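Local structure of FI20010p1 (Drosophila melanogaster, 7CFB) at residues Met41-Glu46 / Glu183-Leu189; Thr51-Ala55 / Tyr65-Trp69; Ile177-Val181 / Ala191-Ile195. The protein probably serves as a Tudor-domain scaffold in piRNA-guided gene silencing, helping to assemble the piRNA amplification complex with the Piwi protein Aub. All blocks are in the same frame, centred on the assembly; numbering follows the deposited sequence.

Contact 1: residues Met41-Glu46 / Glu183-Leu189; sequences MAAFPE and ENNNSTL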
ATOM      1  N   MET A  41      -7.123   9.217  -9.389  1.00 24.04           N
ATOM      2  CA  MET A  41      -8.583   9.021  -9.321  1.00 18.21           C
ATOM      3  C   MET A  41      -9.189   8.871 -10.727  1.00 25.85           C
ATOM      4  O   MET A  41     -10.222   8.272 -10.848  1.00 24.67           O
ATOM      5  CB  MET A  41      -9.220  10.159  -8.535  1.00 24.52           C
ATOM      6  CG  MET A  41      -8.659  10.286  -7.167  1.00 24.72           C
ATOM      7  SD  MET A  41      -8.730   8.820  -6.167  1.00 28.54           S
ATOM      8  CE  MET A  41     -10.479   8.500  -6.077  1.00 25.39           C
ATOM      9  N   ALA A  42      -8.477   9.293 -11.766  1.00 22.72           N
ATOM     10  CA  ALA A  42      -8.889   9.175 -13.184  1.00 22.66           C
ATOM     11  C   ALA A  42      -8.999   7.710 -13.639  1.00 32.17           C
ATOM     12  O   ALA A  42      -9.696   7.461 -14.572  1.00 26.66           O
ATOM     13  CB  ALA A  42      -7.963   9.952 -14.062  1.00 25.68           C
ATOM     14  N   ALA A  43      -8.311   6.779 -12.980  1.00 31.07           N
ATOM     15  CA  ALA A  43      -8.335   5.323 -13.236  1.00 28.20           C
ATOM     16  C   ALA A  43      -9.689   4.673 -12.885  1.00 30.20           C
ATOM     17  O   ALA A  43      -9.897   3.565 -13.286  1.00 27.56           O
ATOM     18  CB  ALA A  43      -7.194   4.687 -12.500  1.00 25.34           C
ATOM     19  N   PHE A  44     -10.553   5.331 -12.125  1.00 26.79           N
ATOM     20  CA  PHE A  44     -11.853   4.741 -11.737  1.00 27.21           C
ATOM     21  C   PHE A  44     -13.009   5.670 -12.123  1.00 26.38           C
ATOM     22  O   PHE A  44     -13.576   6.309 -11.284  1.00 29.36           O
ATOM     23  CB  PHE A  44     -11.816   4.403 -10.253  1.00 22.96           C
ATOM     24  CG  PHE A  44     -10.726   3.444  -9.877  1.00 27.30           C
ATOM     25  CD1 PHE A  44      -9.465   3.895  -9.586  1.00 28.16           C
ATOM     26  CD2 PHE A  44     -10.954   2.091  -9.850  1.00 28.08           C
ATOM     27  CE1 PHE A  44      -8.467   3.018  -9.225  1.00 27.12           C
ATOM     28  CE2 PHE A  44      -9.951   1.213  -9.501  1.00 28.77           C
ATOM     29  CZ  PHE A  44      -8.710   1.680  -9.191  1.00 25.08           C
ATOM     30  N   PRO A  45     -13.342   5.734 -13.412  1.00 22.14           N
ATOM     31  CA  PRO A  45     -14.403   6.567 -13.865  1.00 26.63           C
ATOM     32  C   PRO A  45     -15.757   6.090 -13.355  1.00 26.20           C
ATOM     33  O   PRO A  45     -16.076   4.974 -13.461  1.00 23.06           O
ATOM     34  CB  PRO A  45     -14.403   6.454 -15.387  1.00 29.55           C
ATOM     35  CG  PRO A  45     -13.211   5.640 -15.739  1.00 28.56           C
ATOM     36  CD  PRO A  45     -12.699   5.020 -14.469  1.00 26.24           C
ATOM     37  N   GLU A  46     -16.565   7.052 -12.954  1.00 27.42           N
ATOM     38  CA  GLU A  46     -17.951   6.831 -12.484  1.00 31.96           C
ATOM     39  C   GLU A  46     -18.803   6.266 -13.629  1.00 27.00           C
ATOM     40  O   GLU A  46     -18.562   6.614 -14.759  1.00 24.94           O
ATOM     41  CB  GLU A  46     -18.588   8.168 -12.114  1.00 27.86           C
ATOM     42  CG  GLU A  46     -18.377   8.619 -10.697  1.00 34.31           C
ATOM     43  CD  GLU A  46     -18.979   9.954 -10.317  1.00 43.87           C
ATOM     44  OE1 GLU A  46     -18.874  10.316  -9.165  1.00 34.85           O
ATOM     45  OE2 GLU A  46     -19.516  10.623 -11.191  1.00 42.41           O
ATOM     46  N   GLU A 183     -19.739   5.934  -7.327  1.00 28.80           N
ATOM     47  CA  GLU A 183     -19.308   7.323  -7.136  1.00 27.54           C
ATOM     48  C   GLU A 183     -17.797   7.404  -7.055  1.00 30.57           C
ATOM     49  O   GLU A 183     -17.177   6.539  -6.503  1.00 28.96           O
ATOM     50  CB  GLU A 183     -19.809   7.914  -5.823  1.00 29.81           C
ATOM     51  CG  GLU A 183     -21.296   7.834  -5.638  1.00 45.48           C
ATOM     52  CD  GLU A 183     -21.782   8.188  -4.251  1.00 54.41           C
ATOM     53  OE1 GLU A 183     -21.219   9.098  -3.641  1.00 53.28           O
ATOM     54  OE2 GLU A 183     -22.710   7.554  -3.805  1.00 53.74           O
ATOM     55  N   ASN A 184     -17.276   8.472  -7.610  1.00 31.30           N
ATOM     56  CA  ASN A 184     -15.850   8.801  -7.527  1.00 27.31           C
ATOM     57  C   ASN A 184     -15.807  10.254  -7.109  1.00 31.36           C
ATOM     58  O   ASN A 184     -15.903  11.098  -7.943  1.00 33.84           O
ATOM     59  CB  ASN A 184     -15.096   8.473  -8.808  1.00 27.64           C
ATOM     60  CG  ASN A 184     -13.619   8.759  -8.708  1.00 28.98           C
ATOM     61  OD1 ASN A 184     -13.204   9.541  -7.884  1.00 27.93           O
ATOM     62  ND2 ASN A 184     -12.830   8.121  -9.541  1.00 22.66           N
ATOM     63  N   ASN A 185     -15.626  10.532  -5.811  1.00 31.67           N
ATOM     64  CA  ASN A 185     -15.615  11.936  -5.298  1.00 41.89           C
ATOM     65  C   ASN A 185     -14.218  12.566  -5.431  1.00 44.84           C
ATOM     66  O   ASN A 185     -14.074  13.765  -5.118  1.00 51.83           O
ATOM     67  CB  ASN A 185     -16.123  12.014  -3.856  1.00 58.15           C
ATOM     68  CG  ASN A 185     -15.051  11.701  -2.834  1.00 53.25           C
ATOM     69  OD1 ASN A 185     -14.848  10.544  -2.474  1.00 49.63           O
ATOM     70  ND2 ASN A 185     -14.360  12.726  -2.361  1.00 55.11           N
ATOM     71  N   ASN A 186     -13.246  11.771  -5.878  1.00 46.57           N
ATOM     72  CA  ASN A 186     -11.829  12.139  -6.084  1.00 34.12           C
ATOM     73  C   ASN A 186     -10.956  11.878  -4.859  1.00 53.32           C
ATOM     74  O   ASN A 186      -9.832  12.347  -4.853  1.00 60.88           O
ATOM     75  CB  ASN A 186     -11.622  13.442  -6.844  1.00 42.39           C
ATOM     76  CG  ASN A 186     -12.396  13.457  -8.134  1.00 47.20           C
ATOM     77  OD1 ASN A 186     -12.150  12.649  -9.029  1.00 44.80           O
ATOM     78  ND2 ASN A 186     -13.363  14.341  -8.194  1.00 34.64           N
ATOM     79  N   SER A 187     -11.475  11.296  -3.799  1.00 43.35           N
ATOM     80  CA  SER A 187     -10.498  10.828  -2.803  1.00 38.69           C
ATOM     81  C   SER A 187     -10.834   9.366  -2.542  1.00 35.93           C
ATOM     82  O   SER A 187      -9.947   8.576  -2.390  1.00 33.02           O
ATOM     83  CB  SER A 187     -10.535  11.671  -1.589  1.00 53.02           C
ATOM     84  OG  SER A 187     -11.862  11.775  -1.115  1.00 42.75           O
ATOM     85  N   THR A 188     -12.114   9.048  -2.616  1.00 33.18           N
ATOM     86  CA  THR A 188     -12.609   7.691  -2.302  1.00 30.33           C
ATOM     87  C   THR A 188     -13.636   7.242  -3.327  1.00 30.12           C
ATOM     88  O   THR A 188     -14.126   8.049  -4.068  1.00 30.20           O
ATOM     89  CB  THR A 188     -13.233   7.585  -0.903  1.00 38.64           C
ATOM     90  OG1 THR A 188     -14.525   8.167  -0.898  1.00 34.42           O
ATOM     91  CG2 THR A 188     -12.416   8.219   0.194  1.00 32.90           C
ATOM     92  N   LEU A 189     -13.954   5.967  -3.305  1.00 28.34           N
ATOM     93  CA  LEU A 189     -14.884   5.407  -4.286  1.00 28.57           C
ATOM     94  C   LEU A 189     -16.036   4.703  -3.589  1.00 35.52           C
ATOM     95  O   LEU A 189     -15.879   4.201  -2.503  1.00 31.55           O
ATOM     96  CB  LEU A 189     -14.162   4.344  -5.112  1.00 26.10           C
ATOM     97  CG  LEU A 189     -12.910   4.723  -5.882  1.00 27.06           C
ATOM     98  CD1 LEU A 189     -12.359   3.509  -6.595  1.00 20.65           C
ATOM     99  CD2 LEU A 189     -13.198   5.826  -6.873  1.00 23.78           C
TER

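Contact 2: residues Thr51-Ala55 / Tyr65-Trp69; sequences TAVLA and YVAKW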
ATOM      1  N   THR A  51     -11.588  -3.063 -14.034  1.00 32.15           N
ATOM      2  CA  THR A  51     -10.792  -4.178 -13.504  1.00 32.25           C
ATOM      3  C   THR A  51      -9.710  -3.594 -12.594  1.00 41.03           C
ATOM      4  O   THR A  51      -9.003  -2.676 -13.006  1.00 33.01           O
ATOM      5  CB  THR A  51     -10.179  -4.984 -14.648  1.00 40.34           C
ATOM      6  OG1 THR A  51     -11.225  -5.302 -15.554  1.00 36.50           O
ATOM      7  CG2 THR A  51      -9.516  -6.256 -14.177  1.00 32.21           C
ATOM      8  N   ALA A  52      -9.656  -4.082 -11.366  1.00 30.87           N
ATOM      9  CA  ALA A  52      -8.651  -3.634 -10.392  1.00 29.34           C
ATOM     10  C   ALA A  52      -8.363  -4.758  -9.409  1.00 32.05           C
ATOM     11  O   ALA A  52      -9.171  -5.617  -9.246  1.00 30.81           O
ATOM     12  CB  ALA A  52      -9.138  -2.425  -9.668  1.00 30.35           C
ATOM     13  N   VAL A  53      -7.175  -4.728  -8.851  1.00 32.05           N
ATOM     14  CA  VAL A  53      -6.756  -5.672  -7.789  1.00 25.58           C
ATOM     15  C   VAL A  53      -7.428  -5.248  -6.494  1.00 29.53           C
ATOM     16  O   VAL A  53      -7.432  -4.090  -6.226  1.00 25.68           O
ATOM     17  CB  VAL A  53      -5.236  -5.642  -7.618  1.00 24.21           C
ATOM     18  CG1 VAL A  53      -4.800  -6.450  -6.426  1.00 22.63           C
ATOM     19  CG2 VAL A  53      -4.530  -6.090  -8.871  1.00 25.91           C
ATOM     20  N   LEU A  54      -7.965  -6.194  -5.740  1.00 31.43           N
ATOM     21  CA  LEU A  54      -8.513  -5.871  -4.412  1.00 21.70           C
ATOM     22  C   LEU A  54      -7.279  -5.843  -3.518  1.00 28.25           C
ATOM     23  O   LEU A  54      -6.788  -6.885  -3.173  1.00 31.72           O
ATOM     24  CB  LEU A  54      -9.498  -6.965  -4.002  1.00 31.14           C
ATOM     25  CG  LEU A  54     -10.072  -6.841  -2.598  1.00 37.07           C
ATOM     26  CD1 LEU A  54     -10.659  -5.482  -2.385  1.00 30.50           C
ATOM     27  CD2 LEU A  54     -11.104  -7.903  -2.322  1.00 31.10           C
ATOM     28  N   ALA A  55      -6.769  -4.651  -3.251  1.00 29.47           N
ATOM     29  CA  ALA A  55      -5.511  -4.477  -2.504  1.00 30.75           C
ATOM     30  C   ALA A  55      -5.617  -4.994  -1.074  1.00 29.42           C
ATOM     31  O   ALA A  55      -4.781  -5.724  -0.676  1.00 34.71           O
ATOM     32  CB  ALA A  55      -5.133  -3.033  -2.534  1.00 26.85           C
ATOM     33  N   TYR A  65      -9.724  -1.456  -0.355  1.00 26.90           N
ATOM     34  CA  TYR A  65      -8.804  -0.701  -1.233  1.00 30.55           C
ATOM     35  C   TYR A  65      -8.653  -1.410  -2.578  1.00 30.05           C
ATOM     36  O   TYR A  65      -8.509  -2.604  -2.606  1.00 26.60           O
ATOM     37  CB  TYR A  65      -7.476  -0.483  -0.526  1.00 25.90           C
ATOM     38  CG  TYR A  65      -7.516   0.495   0.610  1.00 27.12           C
ATOM     39  CD1 TYR A  65      -7.875   0.098   1.880  1.00 28.83           C
ATOM     40  CD2 TYR A  65      -7.177   1.815   0.420  1.00 26.72           C
ATOM     41  CE1 TYR A  65      -7.911   0.987   2.929  1.00 31.10           C
ATOM     42  CE2 TYR A  65      -7.200   2.719   1.456  1.00 25.89           C
ATOM     43  CZ  TYR A  65      -7.570   2.302   2.714  1.00 39.47           C
ATOM     44  OH  TYR A  65      -7.606   3.177   3.734  1.00 35.07           O
ATOM     45  N   VAL A  66      -8.684  -0.640  -3.656  1.00 25.20           N
ATOM     46  CA  VAL A  66      -8.505  -1.189  -5.023  1.00 22.68           C
ATOM     47  C   VAL A  66      -7.303  -0.514  -5.673  1.00 25.55           C
ATOM     48  O   VAL A  66      -7.049   0.630  -5.368  1.00 30.55           O
ATOM     49  CB  VAL A  66      -9.771  -1.095  -5.884  1.00 28.43           C
ATOM     50  CG1 VAL A  66     -10.867  -1.981  -5.348  1.00 27.11           C
ATOM     51  CG2 VAL A  66     -10.251   0.324  -6.037  1.00 24.99           C
ATOM     52  N   ALA A  67      -6.565  -1.268  -6.475  1.00 25.06           N
ATOM     53  CA  ALA A  67      -5.357  -0.765  -7.150  1.00 32.34           C
ATOM     54  C   ALA A  67      -5.356  -1.170  -8.613  1.00 27.85           C
ATOM     55  O   ALA A  67      -5.565  -2.328  -8.903  1.00 30.44           O
ATOM     56  CB  ALA A  67      -4.135  -1.264  -6.448  1.00 30.69           C
ATOM     57  N   LYS A  68      -5.145  -0.202  -9.481  1.00 30.31           N
ATOM     58  CA  LYS A  68      -5.082  -0.484 -10.926  1.00 29.63           C
ATOM     59  C   LYS A  68      -3.849  -1.313 -11.269  1.00 32.24           C
ATOM     60  O   LYS A  68      -3.997  -2.206 -12.027  1.00 31.86           O
ATOM     61  CB  LYS A  68      -5.243   0.784 -11.749  1.00 28.80           C
ATOM     62  CG  LYS A  68      -6.612   0.939 -12.376  1.00 34.21           C
ATOM     63  CD  LYS A  68      -6.852  -0.083 -13.412  1.00 35.77           C
ATOM     64  CE  LYS A  68      -7.943   0.262 -14.391  1.00 42.37           C
ATOM     65  NZ  LYS A  68      -8.228  -0.894 -15.258  1.00 39.82           N
ATOM     66  N   TRP A  69      -2.684  -1.007 -10.701  1.00 25.79           N
ATOM     67  CA  TRP A  69      -1.433  -1.746 -11.020  1.00 25.60           C
ATOM     68  C   TRP A  69      -1.243  -1.769 -12.535  1.00 33.17           C
ATOM     69  O   TRP A  69      -0.967  -2.809 -13.080  1.00 32.57           O
ATOM     70  CB  TRP A  69      -1.396  -3.143 -10.394  1.00 31.15           C
ATOM     71  CG  TRP A  69      -1.086  -3.133  -8.936  1.00 31.10           C
ATOM     72  CD1 TRP A  69      -1.907  -3.517  -7.930  1.00 36.12           C
ATOM     73  CD2 TRP A  69       0.120  -2.691  -8.308  1.00 30.69           C
ATOM     74  NE1 TRP A  69      -1.294  -3.356  -6.729  1.00 34.87           N
ATOM     75  CE2 TRP A  69      -0.055  -2.842  -6.927  1.00 29.96           C
ATOM     76  CE3 TRP A  69       1.329  -2.187  -8.772  1.00 27.96           C
ATOM     77  CZ2 TRP A  69       0.930  -2.532  -6.009  1.00 25.59           C
ATOM     78  CZ3 TRP A  69       2.292  -1.843  -7.860  1.00 26.56           C
ATOM     79  CH2 TRP A  69       2.097  -2.025  -6.504  1.00 25.24           C
TER

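Contact 3: residues Ile177-Val181 / Ala191-Ile195; sequences IKIRV and AEPVI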
ATOM      1  N   ILE A 177     -10.490  -8.128  -9.678  1.00 33.90           N
ATOM      2  CA  ILE A 177     -11.972  -8.124  -9.608  1.00 28.71           C
ATOM      3  C   ILE A 177     -12.517  -7.067 -10.561  1.00 33.69           C
ATOM      4  O   ILE A 177     -11.744  -6.290 -11.088  1.00 28.58           O
ATOM      5  CB  ILE A 177     -12.485  -7.870  -8.181  1.00 33.74           C
ATOM      6  CG1 ILE A 177     -12.125  -6.490  -7.648  1.00 29.36           C
ATOM      7  CG2 ILE A 177     -12.056  -8.963  -7.240  1.00 39.59           C
ATOM      8  CD1 ILE A 177     -12.878  -6.118  -6.410  1.00 28.76           C
ATOM      9  N   LYS A 178     -13.818  -7.105 -10.798  1.00 33.74           N
ATOM     10  CA  LYS A 178     -14.478  -6.055 -11.599  1.00 33.44           C
ATOM     11  C   LYS A 178     -15.436  -5.324 -10.669  1.00 33.44           C
ATOM     12  O   LYS A 178     -16.145  -5.984  -9.966  1.00 36.38           O
ATOM     13  CB  LYS A 178     -15.162  -6.616 -12.844  1.00 40.18           C
ATOM     14  CG  LYS A 178     -14.295  -7.482 -13.741  1.00 47.06           C
ATOM     15  CD  LYS A 178     -14.945  -7.848 -15.044  1.00 51.70           C
ATOM     16  CE  LYS A 178     -14.082  -8.748 -15.904  1.00 64.59           C
ATOM     17  NZ  LYS A 178     -12.717  -8.213 -16.131  1.00 62.17           N
ATOM     18  N   ILE A 179     -15.387  -4.005 -10.656  1.00 29.31           N
ATOM     19  CA  ILE A 179     -16.257  -3.199  -9.765  1.00 31.91           C
ATOM     20  C   ILE A 179     -17.067  -2.201 -10.588  1.00 37.70           C
ATOM     21  O   ILE A 179     -16.517  -1.647 -11.500  1.00 28.90           O
ATOM     22  CB  ILE A 179     -15.426  -2.458  -8.701  1.00 28.52           C
ATOM     23  CG1 ILE A 179     -14.294  -1.658  -9.330  1.00 34.60           C
ATOM     24  CG2 ILE A 179     -14.923  -3.393  -7.614  1.00 28.47           C
ATOM     25  CD1 ILE A 179     -13.808  -0.549  -8.485  1.00 34.91           C
ATOM     26  N   ARG A 180     -18.347  -2.063 -10.271  1.00 28.13           N
ATOM     27  CA  ARG A 180     -19.170  -1.003 -10.884  1.00 35.04           C
ATOM     28  C   ARG A 180     -18.938   0.227 -10.019  1.00 34.78           C
ATOM     29  O   ARG A 180     -19.298   0.188  -8.877  1.00 36.26           O
ATOM     30  CB  ARG A 180     -20.674  -1.269 -10.887  1.00 35.14           C
ATOM     31  CG  ARG A 180     -21.083  -2.716 -11.032  1.00 34.66           C
ATOM     32  CD  ARG A 180     -22.580  -2.814 -11.187  1.00 42.43           C
ATOM     33  NE  ARG A 180     -22.912  -4.070 -11.816  1.00 48.68           N
ATOM     34  CZ  ARG A 180     -23.271  -4.187 -13.071  1.00 42.39           C
ATOM     35  NH1 ARG A 180     -23.379  -3.111 -13.810  1.00 38.09           N
ATOM     36  NH2 ARG A 180     -23.551  -5.368 -13.565  1.00 35.61           N
ATOM     37  N   VAL A 181     -18.395   1.277 -10.590  1.00 29.27           N
ATOM     38  CA  VAL A 181     -18.097   2.498  -9.814  1.00 32.25           C
ATOM     39  C   VAL A 181     -19.359   3.355  -9.707  1.00 38.73           C
ATOM     40  O   VAL A 181     -19.787   3.863 -10.691  1.00 36.75           O
ATOM     41  CB  VAL A 181     -16.943   3.235 -10.505  1.00 35.01           C
ATOM     42  CG1 VAL A 181     -16.432   4.413  -9.724  1.00 29.15           C
ATOM     43  CG2 VAL A 181     -15.831   2.285 -10.863  1.00 25.26           C
ATOM     44  N   ALA A 191     -18.124   1.644  -4.818  1.00 28.46           N
ATOM     45  CA  ALA A 191     -18.156   0.656  -5.907  1.00 37.57           C
ATOM     46  C   ALA A 191     -18.805  -0.649  -5.447  1.00 34.47           C
ATOM     47  O   ALA A 191     -18.744  -0.972  -4.307  1.00 33.13           O
ATOM     48  CB  ALA A 191     -16.764   0.405  -6.397  1.00 33.09           C
ATOM     49  N   GLU A 192     -19.387  -1.361  -6.390  1.00 31.65           N
ATOM     50  CA  GLU A 192     -20.057  -2.644  -6.134  1.00 41.08           C
ATOM     51  C   GLU A 192     -19.308  -3.706  -6.927  1.00 38.49           C
ATOM     52  O   GLU A 192     -19.152  -3.533  -8.091  1.00 41.67           O
ATOM     53  CB  GLU A 192     -21.513  -2.480  -6.550  1.00 39.34           C
ATOM     54  CG  GLU A 192     -22.193  -3.765  -6.907  1.00 49.09           C
ATOM     55  CD  GLU A 192     -23.686  -3.620  -7.101  1.00 48.55           C
ATOM     56  OE1 GLU A 192     -24.146  -2.517  -7.194  1.00 52.41           O
ATOM     57  OE2 GLU A 192     -24.345  -4.618  -7.166  1.00 51.84           O
ATOM     58  N   PRO A 193     -18.791  -4.785  -6.333  1.00 40.64           N
ATOM     59  CA  PRO A 193     -18.093  -5.758  -7.114  1.00 38.74           C
ATOM     60  C   PRO A 193     -19.059  -6.545  -7.991  1.00 45.14           C
ATOM     61  O   PRO A 193     -20.161  -6.733  -7.613  1.00 43.90           O
ATOM     62  CB  PRO A 193     -17.451  -6.663  -6.075  1.00 39.57           C
ATOM     63  CG  PRO A 193     -18.299  -6.501  -4.876  1.00 40.41           C
ATOM     64  CD  PRO A 193     -18.799  -5.083  -4.927  1.00 38.15           C
ATOM     65  N   VAL A 194     -18.593  -6.940  -9.158  1.00 40.42           N
ATOM     66  CA  VAL A 194     -19.414  -7.800 -10.034  1.00 46.57           C
ATOM     67  C   VAL A 194     -18.885  -9.209  -9.797  1.00 56.00           C
ATOM     68  O   VAL A 194     -17.675  -9.392  -9.752  1.00 62.85           O
ATOM     69  CB  VAL A 194     -19.432  -7.342 -11.499  1.00 45.22           C
ATOM     70  CG1 VAL A 194     -19.832  -5.894 -11.594  1.00 38.50           C
ATOM     71  CG2 VAL A 194     -18.114  -7.548 -12.181  1.00 48.70           C
ATOM     72  N   ILE A 195     -19.812 -10.103  -9.496  1.00 66.84           N
ATOM     73  CA  ILE A 195     -19.547 -11.505  -9.064  1.00 74.66           C
ATOM     74  C   ILE A 195     -18.889 -12.307 -10.185  1.00 72.47           C
ATOM     75  O   ILE A 195     -17.740 -12.725  -9.972  1.00 79.08           O
ATOM     76  CB  ILE A 195     -20.860 -12.129  -8.565  1.00 75.86           C
ATOM     77  CG1 ILE A 195     -21.909 -12.163  -9.676  1.00 71.61           C
ATOM     78  CG2 ILE A 195     -21.383 -11.372  -7.359  1.00 68.20           C
ATOM     79  CD1 ILE A 195     -23.156 -12.951  -9.344  1.00 84.32           C
TER

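Contact 1: residues Met41-Glu46 / Glu183-Leu189
The side-chain amide of N184 reaches into the turn made by M41-E46 and grips two of its carbonyl oxygens. N184 ND2 gives a nearly straight bond (169° at the hydrogen) to F44 O at 2.6 Å, although it approaches from above the plane of that carbonyl. A second, more bent bond runs from N184 ND2 to M41 O, 2.9 Å away. Both acceptors lie near the amide plane, so each N-H of ND2 has its own oxygen and the amide is fixed in rotation. With CG anti to the backbone N (chi1 -178°), N184 directs this amide toward the M41-E46 loop. Its backbone N meanwhile donates to E46 OE1 over 2.9 Å, using the anti lone pair of a carboxylate carried forward on an extended chain.

Van der Waals contacts lie beside the amide. M41 curls at chi2 and chi3, laying CG 3.3 Å from N186 O and bringing CE into apolar contact with L189 CD2 at 3.9 Å. L189 CD1 sits over one face of the F44 ring, a CH-pi contact 4.1 Å from its centroid.

Further bonds position these groups. F44 N also donates to M41 O, from the face opposite N184 ND2. N186 N donates to N184 OD1 in the carbonyl plane (3.0 Å), closing an Asx turn that holds the amide oxygen. The 185-188 turn is braced by N185, whose OD1 takes T188 N, an Asx motif, and T188 OG1. Beyond the segments, F44 packs on V50, A52, V66 and I157. An asparagine-rich turn joining strands 176-184 and 189-194 is thus clasped by the loop preceding strand 49-57, beside the five-stranded sheet that, in an extended Tudor module, probably corresponds to the OB-like part.

Contact 2: residues Thr51-Ala55 / Tyr65-Trp69
V53 and A67 form an antiparallel hydrogen-bonded pair and exchange two backbone bonds: V53 N donates to A67 O over 2.9 Å, and A67 N returns to V53 O over 3.0 Å. A third bond, from A55 N to Y65 O (2.8 Å), is more bent, at 130° at the hydrogen. Between them L54 and V66 make the non-hydrogen-bonded pair, where V66 CA turns its hydrogen to V53 O in a CA-H...O contact.

One polar side chain takes part. K68 leaves its backbone heading away from strand 49-57, but its chain bends at chi2 (-67°) and brings NZ back to T51 O, 3.0 Å away and in the carbonyl plane. This side-chain bond ties the two chains together just past the last strand residue, A67.

The remaining contacts are apolar. V53 CG2, anti to its carbonyl carbon, meets W69 CD1 at 3.8 Å, the two side chains crossing at a slant. A55 CB lies 4.0 Å from Y65 CB, with A67 CB a little farther off. A52 CB approaches V66 CB at 4.1 Å, and F44 packs against both. Behind V53 and W69, helix 215-228 supplies L221 and M220, and W69 N is bonded to Q155 OE1.

The small side chain of A52 leaves room for F44 over the sheet, and the peptide bonds facing each other satisfy their polarity within this largely buried interior; the one charged side chain involved gives a bond to a backbone oxygen where the chain is partly exposed.

Contact 3: residues Ile177-Val181 / Ala191-Ile195
The hairpin of strands 176-184 and 189-194 is joined here by antiparallel pairing. R180 and E192 form a hydrogen-bonded pair: R180 N donates to E192 O over 2.7 Å, and E192 N answers to R180 O over 2.9 Å. V194 N adds an almost straight bond (174°) to K178 O. I179 faces P193, and V181 faces A191, in non-hydrogen-bonded pairs on one side of the sheet. On that side I179 CD1 packs 3.7 Å from A191 CB, because CG1 is tucked between the backbone N and carbonyl carbon (chi1 52°). These strands belong to the five-stranded sheet, probably the OB-like (SN-like) part of this extended Tudor module, where I179 also meets F44 and V50, while A191 touches C159.

K178, R180, E192 and V194 occupy the other side, where V194 CG1 lies 3.5 Å from R180 CG. The arginine runs extended past this methyl at about a right angle to the valine, its guanidinium meeting CG1 obliquely. A glycine here in place of V194 would probably strip the R180 chain of the methyl it runs across and leave the guanidinium freer to turn. R180 NE and E192 OE2 remain 4.9 Å apart, too far for a salt bridge.

In the fold
All three contacts involve one five-stranded sheet, contact 1 only through the ends of strands 176-184 and 189-194. Contact 2 is the buried one, held by backbone pairing and small apolar side chains, whereas contacts 1 and 3 are only partly buried. Contact 3 is a hairpin like contact 2, but one side carries long charged chains. Contact 1 differs in kind: it joins a loop to a turn, chiefly through an asparagine amide. It shares strand 176-184 with contact 3, and V181 packs against its loop. F44 ties it to both hairpins, touching A52 and V66 of contact 2 and I179 of contact 3. Strands 49-57 and 176-184 are neighbours, with A52 O and I177 N probably hydrogen-bonded.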